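Local coordinates for protein 4-oxalocrotonate decarboxylase NahK (Pseudomonas putida, PDB 5D2K) that catalyses the metal-assisted decarboxylation of (3E)-2-oxohex-3-enedioate to 2-oxopent-4-enoate and carbon dioxide, a step of naphthalene degradation, at residues V120-L125 with A138-I143; V193-G198 with T255-G260. The protein carries 1 engineered substitution. One frame throughout, in Å; residues are numbered along the deposited sequence. Where two conformers were deposited one is given.

Interaction 1 of 2, residues V120-L125 with A138-I143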
# COMPACT_ATOMS: atom_id res chain seq x y z
N VAL A 120 1.45 -2.01 -13.75
CA VAL A 120 1.70 -3.44 -13.93
C VAL A 120 2.96 -3.56 -14.76
O VAL A 120 3.08 -2.91 -15.78
CB VAL A 120 0.51 -4.16 -14.60
CG1 VAL A 120 0.89 -5.57 -15.03
CG2 VAL A 120 -0.67 -4.22 -13.64
N THR A 121 3.91 -4.38 -14.30
CA THR A 121 5.18 -4.51 -15.01
C THR A 121 5.12 -5.62 -16.06
O THR A 121 4.28 -6.52 -15.96
CB THR A 121 6.34 -4.82 -14.05
OG1 THR A 121 6.19 -6.14 -13.50
CG2 THR A 121 6.39 -3.79 -12.92
N LYS A 122 6.02 -5.55 -17.04
CA LYS A 122 6.12 -6.62 -18.05
C LYS A 122 7.53 -7.19 -18.20
O LYS A 122 7.80 -7.97 -19.11
CB LYS A 122 5.62 -6.12 -19.42
CG LYS A 122 6.28 -4.85 -19.94
CD LYS A 122 5.73 -4.50 -21.32
CE LYS A 122 6.27 -3.18 -21.81
NZ LYS A 122 5.81 -2.93 -23.21
N ALA A 123 8.43 -6.78 -17.31
CA ALA A 123 9.79 -7.31 -17.26
C ALA A 123 10.28 -7.27 -15.83
O ALA A 123 9.85 -6.40 -15.07
CB ALA A 123 10.71 -6.50 -18.16
N PRO A 124 11.16 -8.20 -15.44
CA PRO A 124 11.61 -8.16 -14.04
C PRO A 124 12.45 -6.93 -13.71
O PRO A 124 13.16 -6.39 -14.57
CB PRO A 124 12.46 -9.44 -13.90
CG PRO A 124 12.76 -9.88 -15.29
CD PRO A 124 11.74 -9.31 -16.21
N LEU A 125 12.34 -6.49 -12.46
CA LEU A 125 13.15 -5.39 -11.97
C LEU A 125 13.94 -5.81 -10.74
O LEU A 125 13.37 -6.35 -9.78
CB LEU A 125 12.28 -4.17 -11.66
CG LEU A 125 11.67 -3.46 -12.86
CD1 LEU A 125 10.58 -2.51 -12.40
CD2 LEU A 125 12.74 -2.70 -13.62
N ALA A 138 10.04 -1.35 -18.32
CA ALA A 138 9.42 -2.47 -17.63
C ALA A 138 7.94 -2.22 -17.31
O ALA A 138 7.24 -3.14 -16.89
CB ALA A 138 10.18 -2.78 -16.35
N ILE A 139 7.45 -1.00 -17.52
CA ILE A 139 6.05 -0.69 -17.24
C ILE A 139 5.15 -1.06 -18.42
O ILE A 139 5.35 -0.59 -19.54
CB ILE A 139 5.84 0.80 -16.92
CG1 ILE A 139 6.75 1.23 -15.76
CG2 ILE A 139 4.36 1.08 -16.59
CD1 ILE A 139 6.63 0.35 -14.52
N ASP A 140 4.16 -1.90 -18.15
CA ASP A 140 3.20 -2.35 -19.17
C ASP A 140 2.08 -1.33 -19.31
O ASP A 140 1.85 -0.79 -20.39
CB ASP A 140 2.65 -3.73 -18.77
CG ASP A 140 2.03 -4.49 -19.93
OD1 ASP A 140 1.82 -3.89 -21.00
OD2 ASP A 140 1.76 -5.69 -19.75
N TYR A 141 1.40 -1.05 -18.21
CA TYR A 141 0.33 -0.05 -18.22
C TYR A 141 0.08 0.47 -16.80
O TYR A 141 0.67 -0.01 -15.83
CB TYR A 141 -0.96 -0.63 -18.83
CG TYR A 141 -1.46 -1.90 -18.17
CD1 TYR A 141 -0.96 -3.15 -18.54
CD2 TYR A 141 -2.46 -1.86 -17.20
CE1 TYR A 141 -1.43 -4.32 -17.95
CE2 TYR A 141 -2.93 -3.02 -16.60
CZ TYR A 141 -2.41 -4.24 -16.98
OH TYR A 141 -2.88 -5.39 -16.39
N VAL A 142 -0.77 1.49 -16.70
CA VAL A 142 -1.05 2.14 -15.42
C VAL A 142 -2.52 1.94 -15.04
O VAL A 142 -3.36 1.77 -15.92
CB VAL A 142 -0.69 3.63 -15.48
CG1 VAL A 142 0.71 3.81 -16.06
CG2 VAL A 142 -1.73 4.40 -16.29
N ILE A 143 -2.79 1.93 -13.73
CA ILE A 143 -4.13 1.66 -13.19
C ILE A 143 -4.49 2.62 -12.06
O ILE A 143 -3.88 2.57 -11.00
CB ILE A 143 -4.22 0.22 -12.64
CG1 ILE A 143 -3.98 -0.81 -13.75
CG2 ILE A 143 -5.57 -0.02 -11.97
CD1 ILE A 143 -3.93 -2.23 -13.24
O HOH W 1 2.40 -7.51 -17.84
O HOH W 2 2.65 -1.85 -22.85

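Interaction 2 of 2, residues V193-G198 with T255-G260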
# COMPACT_ATOMS: atom_id res chain seq x y z
N VAL A 193 -8.23 14.05 -7.97
CA VAL A 193 -9.17 14.77 -7.11
C VAL A 193 -10.04 13.77 -6.37
O VAL A 193 -10.79 13.03 -7.00
CB VAL A 193 -10.07 15.72 -7.92
CG1 VAL A 193 -11.07 16.44 -7.00
CG2 VAL A 193 -9.22 16.73 -8.69
N MET A 194 -9.95 13.76 -5.04
CA MET A 194 -10.73 12.86 -4.19
C MET A 194 -11.99 13.55 -3.71
O MET A 194 -11.93 14.61 -3.07
CB MET A 194 -9.91 12.38 -3.00
CG MET A 194 -10.65 11.46 -2.01
SD MET A 194 -9.72 11.19 -0.48
CE MET A 194 -8.32 10.23 -1.07
N GLU A 195 -13.14 12.96 -4.02
CA GLU A 195 -14.43 13.45 -3.54
C GLU A 195 -15.02 12.46 -2.54
O GLU A 195 -14.93 11.25 -2.73
CB GLU A 195 -15.39 13.66 -4.71
CG GLU A 195 -14.87 14.66 -5.75
CD GLU A 195 -15.80 14.84 -6.94
OE1 GLU A 195 -16.81 14.11 -7.04
OE2 GLU A 195 -15.52 15.71 -7.79
N LYS A 196 -15.62 12.97 -1.48
CA LYS A 196 -16.31 12.13 -0.50
C LYS A 196 -17.68 12.73 -0.28
O LYS A 196 -17.80 13.93 -0.03
CB LYS A 196 -15.54 12.03 0.81
CG LYS A 196 -16.28 11.34 1.97
CD LYS A 196 -15.40 11.32 3.22
CE LYS A 196 -16.13 10.84 4.46
NZ LYS A 196 -15.27 11.07 5.66
N ASN A 197 -18.71 11.89 -0.41
CA ASN A 197 -20.09 12.34 -0.20
C ASN A 197 -20.39 13.61 -1.01
O ASN A 197 -21.01 14.56 -0.52
CB ASN A 197 -20.34 12.54 1.29
CG ASN A 197 -20.28 11.23 2.07
OD1 ASN A 197 -20.50 10.16 1.49
ND2 ASN A 197 -19.96 11.30 3.37
N GLY A 198 -19.92 13.60 -2.25
CA GLY A 198 -20.26 14.62 -3.23
C GLY A 198 -19.41 15.87 -3.23
O GLY A 198 -19.66 16.78 -4.02
N THR A 255 -15.59 9.16 -4.83
CA THR A 255 -15.22 9.15 -6.22
C THR A 255 -13.87 9.84 -6.34
O THR A 255 -13.72 10.97 -5.89
CB THR A 255 -16.23 9.88 -7.11
OG1 THR A 255 -17.49 9.20 -7.08
CG2 THR A 255 -15.73 9.95 -8.55
N VAL A 256 -12.90 9.16 -6.94
CA VAL A 256 -11.61 9.80 -7.18
C VAL A 256 -11.41 9.99 -8.68
O VAL A 256 -11.43 9.03 -9.45
CB VAL A 256 -10.46 8.98 -6.59
CG1 VAL A 256 -9.15 9.69 -6.86
CG2 VAL A 256 -10.64 8.78 -5.08
N ARG A 257 -11.24 11.24 -9.10
CA ARG A 257 -11.12 11.56 -10.51
C ARG A 257 -9.66 11.67 -10.90
O ARG A 257 -8.88 12.35 -10.22
CB ARG A 257 -11.86 12.86 -10.83
CG ARG A 257 -13.31 12.86 -10.35
CD ARG A 257 -14.03 14.14 -10.73
NE ARG A 257 -15.36 14.14 -10.13
CZ ARG A 257 -16.39 13.46 -10.62
NH1 ARG A 257 -16.26 12.74 -11.72
NH2 ARG A 257 -17.56 13.50 -10.00
N TYR A 258 -9.30 10.98 -11.97
CA TYR A 258 -7.95 10.97 -12.48
C TYR A 258 -7.92 11.71 -13.80
O TYR A 258 -8.63 11.35 -14.72
CB TYR A 258 -7.46 9.52 -12.66
CG TYR A 258 -7.21 8.80 -11.35
CD1 TYR A 258 -8.27 8.36 -10.56
CD2 TYR A 258 -5.91 8.59 -10.89
CE1 TYR A 258 -8.04 7.71 -9.36
CE2 TYR A 258 -5.67 7.94 -9.69
CZ TYR A 258 -6.73 7.51 -8.93
OH TYR A 258 -6.49 6.87 -7.73
N GLN A 259 -7.11 12.77 -13.85
CA GLN A 259 -6.98 13.59 -15.06
C GLN A 259 -6.79 12.75 -16.32
O GLN A 259 -5.79 12.03 -16.46
CB GLN A 259 -5.83 14.56 -14.87
CG GLN A 259 -5.64 15.52 -16.03
CD GLN A 259 -4.29 16.17 -16.00
OE1 GLN A 259 -3.39 15.72 -15.29
NE2 GLN A 259 -4.11 17.23 -16.79
N GLY A 260 -7.77 12.80 -17.22
CA GLY A 260 -7.71 12.08 -18.48
C GLY A 260 -7.91 10.57 -18.41
O GLY A 260 -7.81 9.88 -19.43
O HOH W 3 -18.43 12.26 -5.96

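Interaction 1 of 2, residues V120-L125 with A138-I143
The phenol ring of Y141 takes V120 over one of its faces: CB of V120 stands 4.0 Å from the ring centroid, offset toward the rim, in a CH-pi contact, while OD1 of D140 lies at the ring edge, in its plane. With CG of Y141 lodged between its own backbone N and carbonyl carbon (chi1 55°), the ring folds alongside V120, whose branched side chain presents CB and both methyls to it. In the backbone, N of V120 donates to O of Y141 (3.0 Å). O of V120 receives a short bond from N of D140 (2.8 Å) and a weak one from N of Y141, so one carbonyl serves two successive amides. Further along, N of K122 bonds to O of A138 at 2.7 Å. The extended aliphatic chain of K122 crosses D140 at about a right angle; its NZ stays 4.7 Å from OD1 of D140, too far for a salt bridge, though the opposite charges may still attract weakly. A water donates both to O of T121 and to OD2 of D140. CB of A138, a lone methyl, fits against CD2 of L125 (3.7 Å). Two residues, D140 and Y141, thus face the single V120: a classic beta bulge, placed where antiparallel strands 112-121 and 139-149 of the FAA-hydrolase-type domain meet at their ends.

Interaction 2 of 2, residues V193-G198 with T255-G260
OE2 of E195 accepts a nearly straight hydrogen bond from NE of R257 at 2.8 Å, the core of a salt bridge between neighbouring strands. R257 grips the carboxylate side-on with two nitrogens: its NH2 reaches OE1 of E195 at 3.1 Å, on the syn side, though that bond is more bent. The fit is not coplanar. OE2 lies in the guanidinium plane, yet NE meets it from above the carboxylate, and the two planes stand 67° apart. The chain of R257 runs extended from CG to NE, long enough to reach diagonally to E195, and CG2 of T255 sits over the centre of the guanidinium, 4.1 Å above its plane. A water donates to OE1 of E195, giving that oxygen a second partner. Replacing E195 by alanine would remove the carboxylate, and the R257 guanidinium would probably be left without its counter-charge here and freer to turn. Strands 191-196 and 253-258 are neighbours in a five-stranded mixed sheet and run antiparallel; the segments 193-196 and 255-258 have N-to-C directions 162° apart. V193 with R257 and E195 with T255 are hydrogen-bonded pairs, closed by reciprocal amide-carbonyl bonds such as N of V193 to O of R257 (2.9 Å); M194 with V256 is the non-hydrogen-bonded pair between them. Beta-branched V193, T255 and V256 suit such extended backbone. On the face opposite the salt bridge, CG of M194 meets CG2 of V256 at 4.1 Å, and both apolar side chains pack onto strand 112-121, M194 on I113 and V256 on A115, with the M194 side chain about 5 Å from that of the metal ligand E114.

After the N-terminal helices and the first strands, the chain runs through strand 112-121, turns by way of the short helix 132-135 and returns as strand 139-149; interaction 1 closes this excursion, with 12 residues between its segments. Interaction 2 opens only afterwards and spans 56 residues, which include strand 199-205 and helix 213-225, so the two contacts follow in series and neither nest nor cross. They belong to different sheets: interaction 1 to the eight-stranded one, interaction 2 to the five-stranded one. Their centres lie 25 Å apart and their nearest atoms about 6 Å. Strand 112-121 relates them, carrying metal ligands E114 and E116 between the two regions.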